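Local coordinates for INSIG protein homolog (Mycobacterium vanbaalenii PYR-1, PDB 4XU6) that binds diacylglycerol as a homotrimeric membrane protein of the INSIG family, at residues A[63-67]-A[68-72]. Residues are numbered along the deposited sequence; the frame is centred on the assembly and turned at random.
Sequences LRLHL and PAPRD
Arg-64 NH2 is held by several groups: it donates to Ala-69 O at 3.0 Å, forms a salt bridge with the carboxylate of Asp-121, and adds a weak bond to Pro-68 O at 3.3 Å. The neighbouring NH1 of Arg-64 makes the firmer bond to Pro-68 O, at 3.0 Å. Neither of the two firmer backbone bonds is straight; the N-H...O angle is 137° for NH1 to Pro-68. For NH2 to Ala-69 it is 144°, and both donors stand above the carbonyl planes rather than on a lone pair. With CG anti to the backbone N (chi1 172°) and a bend at chi2, the Arg-64 chain brings its guanidinium to the two oxygens, which lie near its edge, both tilted somewhat out of its plane. Over one guanidinium face lies Pro-70, whose CA is 3.4 Å from NH2 of Arg-64; this packing, the two carbonyls and Asp-121 together should restrict its rotation. Leu-65 crosses Pro-70 at about a right angle, its CD2 4.1 Å from Pro-70 CB. A type I turn from Arg-64 to Leu-67, closed by the Leu-67 N to Arg-64 O bond of 3.0 Å, leads the chain out of transmembrane helix 48-64. Away from the lipid-binding sites, the contact joins this helix end to the loop toward helix 76-96; Asp-121 lies between helices 101-119 and 122-144, and Arg-71 pairs with Glu-180, tying the loop to helix 164-184.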
ATOM      1  N   LEU A  63       6.924   7.025 -26.672  1.00 25.67           N
ATOM      2  CA  LEU A  63       7.416   8.354 -26.291  1.00 28.36           C
ATOM      3  C   LEU A  63       8.700   8.290 -25.460  1.00 30.24           C
ATOM      4  O   LEU A  63       9.660   9.023 -25.729  1.00 27.78           O
ATOM      5  CB  LEU A  63       6.338   9.140 -25.528  1.00 28.13           C
ATOM      6  CG  LEU A  63       6.743  10.478 -24.888  1.00 29.19           C
ATOM      7  CD1 LEU A  63       7.266  11.472 -25.935  1.00 33.26           C
ATOM      8  CD2 LEU A  63       5.590  11.093 -24.088  1.00 28.07           C
ATOM      9  N   ARG A  64       8.714   7.420 -24.449  1.00 26.90           N
ATOM     10  CA  ARG A  64       9.885   7.270 -23.586  1.00 26.45           C
ATOM     11  C   ARG A  64      11.134   6.920 -24.400  1.00 26.76           C
ATOM     12  O   ARG A  64      12.229   7.406 -24.114  1.00 26.33           O
ATOM     13  CB  ARG A  64       9.643   6.199 -22.503  1.00 23.79           C
ATOM     14  CG  ARG A  64      10.895   5.853 -21.685  1.00 22.68           C
ATOM     15  CD  ARG A  64      11.377   7.092 -20.935  1.00 25.21           C
ATOM     16  NE  ARG A  64      12.592   6.896 -20.134  1.00 26.41           N
ATOM     17  CZ  ARG A  64      13.826   7.170 -20.561  1.00 29.98           C
ATOM     18  NH1 ARG A  64      14.024   7.612 -21.801  1.00 28.49           N
ATOM     19  NH2 ARG A  64      14.868   6.995 -19.755  1.00 25.56           N
ATOM     20  N   LEU A  65      10.963   6.088 -25.422  1.00 25.77           N
ATOM     21  CA  LEU A  65      12.094   5.684 -26.256  1.00 27.36           C
ATOM     22  C   LEU A  65      12.643   6.821 -27.134  1.00 32.18           C
ATOM     23  O   LEU A  65      13.685   6.673 -27.778  1.00 33.58           O
ATOM     24  CB  LEU A  65      11.738   4.460 -27.099  1.00 29.09           C
ATOM     25  CG  LEU A  65      11.351   3.212 -26.298  1.00 28.46           C
ATOM     26  CD1 LEU A  65      10.975   2.080 -27.233  1.00 26.09           C
ATOM     27  CD2 LEU A  65      12.487   2.793 -25.361  1.00 27.45           C
ATOM     28  N   HIS A  66      11.950   7.953 -27.152  1.00 29.54           N
ATOM     29  CA  HIS A  66      12.435   9.128 -27.872  1.00 33.77           C
ATOM     30  C   HIS A  66      13.021  10.158 -26.908  1.00 38.71           C
ATOM     31  O   HIS A  66      13.499  11.218 -27.326  1.00 34.96           O
ATOM     32  CB  HIS A  66      11.310   9.744 -28.711  1.00 30.23           C
ATOM     33  CG  HIS A  66      10.903   8.899 -29.878  1.00 34.46           C
ATOM     34  ND1 HIS A  66      11.439   9.061 -31.137  1.00 33.92           N
ATOM     35  CD2 HIS A  66      10.023   7.874 -29.972  1.00 32.02           C
ATOM     36  CE1 HIS A  66      10.908   8.174 -31.959  1.00 35.52           C
ATOM     37  NE2 HIS A  66      10.045   7.442 -31.278  1.00 37.97           N
ATOM     38  N   LEU A  67      12.986   9.840 -25.615  1.00 32.32           N
ATOM     39  CA  LEU A  67      13.509  10.735 -24.589  1.00 31.76           C
ATOM     40  C   LEU A  67      14.893  10.237 -24.176  1.00 30.02           C
ATOM     41  O   LEU A  67      15.234   9.080 -24.443  1.00 28.26           O
ATOM     42  CB  LEU A  67      12.541  10.810 -23.395  1.00 29.80           C
ATOM     43  CG  LEU A  67      11.127  11.311 -23.713  1.00 28.67           C
ATOM     44  CD1 LEU A  67      10.226  11.234 -22.497  1.00 29.66           C
ATOM     45  CD2 LEU A  67      11.150  12.738 -24.255  1.00 32.17           C
ATOM     46  N   PRO A  68      15.708  11.109 -23.545  1.00 34.52           N
ATOM     47  CA  PRO A  68      17.112  10.744 -23.315  1.00 34.51           C
ATOM     48  C   PRO A  68      17.313   9.460 -22.502  1.00 35.29           C
ATOM     49  O   PRO A  68      16.550   9.181 -21.569  1.00 35.32           O
ATOM     50  CB  PRO A  68      17.662  11.943 -22.529  1.00 33.99           C
ATOM     51  CG  PRO A  68      16.781  13.092 -22.911  1.00 35.88           C
ATOM     52  CD  PRO A  68      15.414  12.477 -23.068  1.00 33.31           C
ATOM     53  N   ALA A  69      18.318   8.688 -22.905  1.00 31.05           N
ATOM     54  CA  ALA A  69      18.866   7.571 -22.135  1.00 35.25           C
ATOM     55  C   ALA A  69      17.875   6.552 -21.560  1.00 32.85           C
ATOM     56  O   ALA A  69      17.802   6.404 -20.340  1.00 33.19           O
ATOM     57  CB  ALA A  69      19.742   8.110 -21.017  1.00 37.20           C
ATOM     58  N   PRO A  70      17.137   5.832 -22.430  1.00 34.06           N
ATOM     59  CA  PRO A  70      16.295   4.746 -21.913  1.00 31.77           C
ATOM     60  C   PRO A  70      17.159   3.783 -21.127  1.00 33.58           C
ATOM     61  O   PRO A  70      18.271   3.472 -21.566  1.00 30.26           O
ATOM     62  CB  PRO A  70      15.782   4.063 -23.182  1.00 32.84           C
ATOM     63  CG  PRO A  70      15.825   5.143 -24.235  1.00 36.21           C
ATOM     64  CD  PRO A  70      17.056   5.940 -23.899  1.00 33.72           C
ATOM     65  N   ARG A  71      16.668   3.336 -19.976  1.00 27.11           N
ATOM     66  CA  ARG A  71      17.479   2.525 -19.083  1.00 29.29           C
ATOM     67  C   ARG A  71      17.551   1.094 -19.580  1.00 31.54           C
ATOM     68  O   ARG A  71      16.529   0.484 -19.886  1.00 31.77           O
ATOM     69  CB  ARG A  71      16.904   2.573 -17.665  1.00 29.63           C
ATOM     70  CG  ARG A  71      16.973   3.951 -17.035  1.00 28.98           C
ATOM     71  CD  ARG A  71      16.151   4.001 -15.750  1.00 28.66           C
ATOM     72  NE  ARG A  71      14.727   3.818 -16.024  1.00 26.84           N
ATOM     73  CZ  ARG A  71      13.792   3.753 -15.080  1.00 30.00           C
ATOM     74  NH1 ARG A  71      14.133   3.845 -13.797  1.00 26.67           N
ATOM     75  NH2 ARG A  71      12.524   3.590 -15.421  1.00 25.59           N
ATOM     76  N   ASP A  72      18.762   0.553 -19.675  1.00 28.50           N
ATOM     77  CA  ASP A  72      18.927  -0.815 -20.150  1.00 31.22           C
ATOM     78  C   ASP A  72      18.777  -1.818 -19.006  1.00 30.35           C
ATOM     79  O   ASP A  72      18.701  -3.021 -19.235  1.00 32.76           O
ATOM     80  CB  ASP A  72      20.278  -0.983 -20.833  1.00 41.52           C
TER